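Local coordinates for outer surface protein (Borrelia burgdorferi, PDB 5IZT) that is of unknown function but is probably displayed on the spirochaete's outer surface as an all-helical member of the PFam54 (BbCRASP-1-like) family, at residues E309-D314 with T326-E331; I295-A300 with N337-K342. One frame throughout, in Å; residues are numbered along the deposited sequence.

Contact 1 of 2, residues E309-D314 with T326-E331; sequences EIFNQD and TMKLKE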
# COMPACT_ATOMS: atom_id res chain seq x y z
N GLU A 309 -19.16 5.50 -12.89
CA GLU A 309 -20.59 5.78 -12.79
C GLU A 309 -20.93 7.17 -13.32
O GLU A 309 -21.98 7.35 -13.96
CB GLU A 309 -21.05 5.64 -11.33
N ILE A 310 -20.07 8.16 -13.07
CA ILE A 310 -20.32 9.52 -13.56
C ILE A 310 -20.26 9.56 -15.09
O ILE A 310 -21.17 10.09 -15.75
CB ILE A 310 -19.31 10.49 -12.93
CG1 ILE A 310 -19.61 10.67 -11.45
CG2 ILE A 310 -19.36 11.86 -13.61
CD1 ILE A 310 -18.46 11.33 -10.71
N PHE A 311 -19.21 8.99 -15.67
CA PHE A 311 -19.10 8.97 -17.12
C PHE A 311 -20.24 8.19 -17.74
O PHE A 311 -20.73 8.53 -18.82
CB PHE A 311 -17.76 8.36 -17.54
CG PHE A 311 -16.56 9.15 -17.09
CD1 PHE A 311 -16.64 10.53 -16.97
CD2 PHE A 311 -15.36 8.52 -16.79
CE1 PHE A 311 -15.54 11.27 -16.56
CE2 PHE A 311 -14.26 9.25 -16.38
CZ PHE A 311 -14.35 10.63 -16.27
N ASN A 312 -20.66 7.12 -17.06
CA ASN A 312 -21.78 6.32 -17.55
C ASN A 312 -23.05 7.16 -17.66
O ASN A 312 -23.77 7.09 -18.67
CB ASN A 312 -21.98 5.13 -16.61
CG ASN A 312 -23.00 4.14 -17.11
OD1 ASN A 312 -24.01 3.89 -16.45
ND2 ASN A 312 -22.75 3.58 -18.28
N GLN A 313 -23.33 7.98 -16.65
CA GLN A 313 -24.52 8.84 -16.73
C GLN A 313 -24.35 9.95 -17.76
O GLN A 313 -25.32 10.32 -18.44
CB GLN A 313 -24.83 9.39 -15.36
CG GLN A 313 -25.33 8.31 -14.42
CD GLN A 313 -26.64 7.70 -14.86
OE1 GLN A 313 -27.49 8.37 -15.45
NE2 GLN A 313 -26.82 6.41 -14.57
N ASP A 314 -23.14 10.49 -17.91
CA ASP A 314 -22.86 11.42 -19.00
C ASP A 314 -23.16 10.77 -20.35
O ASP A 314 -23.76 11.39 -21.24
CB ASP A 314 -21.40 11.85 -18.96
CG ASP A 314 -21.11 12.79 -17.83
OD1 ASP A 314 -22.08 13.23 -17.17
OD2 ASP A 314 -19.91 13.07 -17.59
N THR A 326 -15.52 5.18 -24.27
CA THR A 326 -14.43 4.23 -24.44
C THR A 326 -13.07 4.83 -24.07
O THR A 326 -12.29 4.23 -23.33
CB THR A 326 -14.41 3.73 -25.89
OG1 THR A 326 -15.64 3.09 -26.16
CG2 THR A 326 -13.27 2.75 -26.10
N MET A 327 -12.78 6.04 -24.58
CA MET A 327 -11.51 6.68 -24.26
C MET A 327 -11.35 6.90 -22.76
O MET A 327 -10.27 6.70 -22.19
CB MET A 327 -11.39 8.02 -25.00
CG MET A 327 -10.23 8.91 -24.54
SD MET A 327 -10.03 10.39 -25.56
CE MET A 327 -9.47 9.65 -27.09
N LYS A 328 -12.41 7.32 -22.08
CA LYS A 328 -12.30 7.52 -20.64
C LYS A 328 -12.10 6.20 -19.90
O LYS A 328 -11.34 6.14 -18.93
CB LYS A 328 -13.52 8.28 -20.11
CG LYS A 328 -13.59 9.73 -20.63
CD LYS A 328 -14.82 10.47 -20.12
CE LYS A 328 -15.03 11.78 -20.88
NZ LYS A 328 -13.84 12.68 -20.83
N LEU A 329 -12.78 5.14 -20.34
CA LEU A 329 -12.60 3.83 -19.69
C LEU A 329 -11.19 3.28 -19.92
O LEU A 329 -10.60 2.68 -19.02
CB LEU A 329 -13.64 2.84 -20.23
CG LEU A 329 -15.08 3.07 -19.77
CD1 LEU A 329 -16.03 2.17 -20.59
CD2 LEU A 329 -15.21 2.76 -18.29
N LYS A 330 -10.65 3.46 -21.13
CA LYS A 330 -9.27 3.08 -21.39
C LYS A 330 -8.31 3.83 -20.47
O LYS A 330 -7.38 3.24 -19.92
CB LYS A 330 -8.91 3.34 -22.86
CG LYS A 330 -9.63 2.47 -23.90
CD LYS A 330 -9.06 2.75 -25.30
CE LYS A 330 -9.86 2.09 -26.42
NZ LYS A 330 -10.15 0.64 -26.17
N GLU A 331 -8.55 5.13 -20.28
CA GLU A 331 -7.68 5.91 -19.40
C GLU A 331 -7.80 5.46 -17.95
O GLU A 331 -6.78 5.35 -17.24
CB GLU A 331 -8.02 7.40 -19.52
CG GLU A 331 -7.40 8.04 -20.77
CD GLU A 331 -8.00 9.39 -21.15
OE1 GLU A 331 -8.70 10.01 -20.32
OE2 GLU A 331 -7.77 9.82 -22.31
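Phe311 and Lys328 make the contact near the turn of an antiparallel helical hairpin, where helix 280-316 ends and helix 322-359 starts back; both lie in a predicted coiled-coil region of this all-helical, BbCRASP-1-like fold.

The main interaction is CH-pi. The aliphatic part of Lys328 runs over one face of the Phe311 ring, and CD sits almost exactly above the middle: Lys328 CD is 3.5 Å from the centroid of the Phe311 ring and 7° off the ring normal. The two side chains cross at about a right angle. Lys328 CG lies anti to its carbonyl carbon (chi1 -67°), and the extended chi2 then carries CD out over the ring; chi3 is extended too, and takes CE onward. Lower on the same chain, Lys328 CB lies over the CD2-CE2 side of the same face, 3.8 Å from Phe311 CD2.

The electrostatic part is slight. At chi4 (-56°) the lysine bends, and NZ ends up 5.3 Å from the centroid of the Phe311 ring, so any cation-pi attraction is long and weak. Asp314 carries the opposite charge one turn after Phe311, but its OD2 lies 6.9 Å from Lys328 NZ, too far for a salt bridge.

Neighbouring residues extend the packing. Phe311 also touches Phe325 and Leu332 of helix 322-359, while Leu329 and Thr326 lean on helix 179-197. No hydrogen bond joins the two segments, and their closest atoms are Phe311 CD1 and Lys328 CD, 3.6 Å apart.

Contact 2 of 2, residues I295-A300 with N337-K342; sequences ISFELA and NQILDK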
# COMPACT_ATOMS: atom_id res chain seq x y z
N ILE A 295 -2.87 3.30 1.40
CA ILE A 295 -3.97 4.23 1.59
C ILE A 295 -4.36 4.84 0.26
O ILE A 295 -5.54 4.89 -0.10
CB ILE A 295 -3.59 5.30 2.62
CG1 ILE A 295 -3.50 4.66 4.02
CG2 ILE A 295 -4.61 6.44 2.57
CD1 ILE A 295 -2.87 5.57 5.09
N SER A 296 -3.37 5.33 -0.50
CA SER A 296 -3.67 5.92 -1.80
C SER A 296 -4.25 4.89 -2.75
O SER A 296 -5.14 5.22 -3.55
CB SER A 296 -2.41 6.52 -2.43
OG SER A 296 -2.00 7.70 -1.76
N PHE A 297 -3.72 3.67 -2.74
CA PHE A 297 -4.24 2.59 -3.57
C PHE A 297 -5.73 2.37 -3.33
O PHE A 297 -6.53 2.33 -4.28
CB PHE A 297 -3.44 1.30 -3.29
CG PHE A 297 -3.95 0.09 -4.01
CD1 PHE A 297 -3.66 -0.12 -5.35
CD2 PHE A 297 -4.69 -0.86 -3.34
CE1 PHE A 297 -4.11 -1.26 -6.01
CE2 PHE A 297 -5.15 -2.01 -3.99
CZ PHE A 297 -4.87 -2.20 -5.33
N GLU A 298 -6.14 2.27 -2.06
CA GLU A 298 -7.55 2.02 -1.76
C GLU A 298 -8.43 3.21 -2.15
O GLU A 298 -9.56 3.03 -2.62
CB GLU A 298 -7.72 1.68 -0.27
CG GLU A 298 -7.12 0.33 0.10
CD GLU A 298 -7.29 -0.04 1.57
OE1 GLU A 298 -8.11 0.60 2.28
OE2 GLU A 298 -6.59 -0.96 2.03
N LEU A 299 -7.95 4.44 -1.92
CA LEU A 299 -8.72 5.61 -2.33
C LEU A 299 -8.86 5.67 -3.85
O LEU A 299 -9.90 6.09 -4.38
CB LEU A 299 -8.07 6.89 -1.79
CG LEU A 299 -8.14 7.15 -0.27
CD1 LEU A 299 -7.20 8.27 0.09
CD2 LEU A 299 -9.58 7.51 0.16
N ALA A 300 -7.83 5.25 -4.58
CA ALA A 300 -7.86 5.29 -6.04
C ALA A 300 -8.86 4.28 -6.58
O ALA A 300 -9.55 4.55 -7.58
CB ALA A 300 -6.46 5.04 -6.60
N ASN A 337 -4.00 0.02 -13.86
CA ASN A 337 -2.79 -0.78 -14.06
C ASN A 337 -1.58 -0.15 -13.39
O ASN A 337 -0.71 -0.86 -12.87
CB ASN A 337 -2.51 -0.94 -15.55
CG ASN A 337 -3.42 -1.94 -16.20
OD1 ASN A 337 -4.01 -2.79 -15.53
ND2 ASN A 337 -3.54 -1.86 -17.51
N GLN A 338 -1.51 1.18 -13.41
CA GLN A 338 -0.38 1.88 -12.81
C GLN A 338 -0.38 1.73 -11.29
O GLN A 338 0.68 1.49 -10.70
CB GLN A 338 -0.41 3.35 -13.20
CG GLN A 338 0.60 4.18 -12.43
CD GLN A 338 0.94 5.49 -13.09
OE1 GLN A 338 0.39 5.83 -14.13
NE2 GLN A 338 1.85 6.23 -12.47
N ILE A 339 -1.53 1.90 -10.63
CA ILE A 339 -1.53 1.77 -9.17
C ILE A 339 -1.28 0.32 -8.77
O ILE A 339 -0.60 0.04 -7.77
CB ILE A 339 -2.83 2.32 -8.54
CG1 ILE A 339 -4.05 1.49 -8.90
CG2 ILE A 339 -3.06 3.76 -8.96
CD1 ILE A 339 -5.34 1.92 -8.15
N LEU A 340 -1.79 -0.64 -9.55
CA LEU A 340 -1.50 -2.04 -9.26
C LEU A 340 -0.02 -2.33 -9.41
O LEU A 340 0.57 -3.05 -8.59
CB LEU A 340 -2.31 -2.94 -10.20
CG LEU A 340 -3.77 -3.06 -9.83
CD1 LEU A 340 -4.53 -3.72 -11.00
CD2 LEU A 340 -3.87 -3.90 -8.55
N ASP A 341 0.59 -1.78 -10.45
CA ASP A 341 2.00 -2.07 -10.72
C ASP A 341 2.91 -1.42 -9.68
O ASP A 341 3.92 -2.01 -9.27
CB ASP A 341 2.36 -1.57 -12.11
CG ASP A 341 3.85 -1.66 -12.38
OD1 ASP A 341 4.35 -2.80 -12.51
OD2 ASP A 341 4.51 -0.61 -12.47
N LYS A 342 2.58 -0.20 -9.25
CA LYS A 342 3.44 0.48 -8.29
C LYS A 342 3.21 -0.02 -6.87
O LYS A 342 4.16 -0.07 -6.08
CB LYS A 342 3.27 1.99 -8.38
CG LYS A 342 3.72 2.56 -9.72
CD LYS A 342 5.21 2.34 -9.92
CE LYS A 342 5.70 2.88 -11.26
NZ LYS A 342 7.19 2.73 -11.36
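Ile339 packs on Phe297 and Ala300 across the interface of two antiparallel helices in a helical bundle. The short segments of helix 280-316 and helix 322-359 run at 157° to each other, with axes 10.4 Å apart.

Start at Ile339 CB, which faces the other helix and already lies 4.1 Å from Phe297 CD1. Its CG1 branch stands between the backbone N and the carbonyl carbon (chi1 67°), and this carries it forward against the ring: CG1 is 3.9 Å from Phe297 CD1 and nearly as close to CE1. The chain then extends to CD1, which touches two partners one turn apart on the same helix: the ring of Phe297 and the methyl of Ala300, with Ile339 CD1 3.7 Å from Ala300 CB.

The ring reaches this place because Phe297 CG is anti to its backbone N, and beyond Ile339 it meets Leu340. Arg343 adds a cation-pi contact to Phe297, and Glu194 of helix 179-197 touches both Phe297 and Leu340. That leucine starts out away from helix 280-316, but its CD2 methyl comes back to the ring edge, near the ring plane, with Leu340 CD2 3.7 Å from Phe297 CE1.

From helix 179-197, which packs on both contacts, the chain passes helices 243-255 and 260-274 before entering helix 280-316. There it reaches 295-300, the first half of contact 2, then 309-314, the first half of contact 1. It turns after residue 316 and comes back along helix 322-359, meeting 326-331 and then 337-342. Contact 1 therefore closes a short loop of 11 residues, and contact 2 a longer one of 36 that encloses it. Both join the same two helices, with centres 19 Å apart: contact 1 lies on the surface close to the turn, contact 2 is buried, its centre about 7 Å from the centre of the chain, where helix 366-395 also packs against both segments.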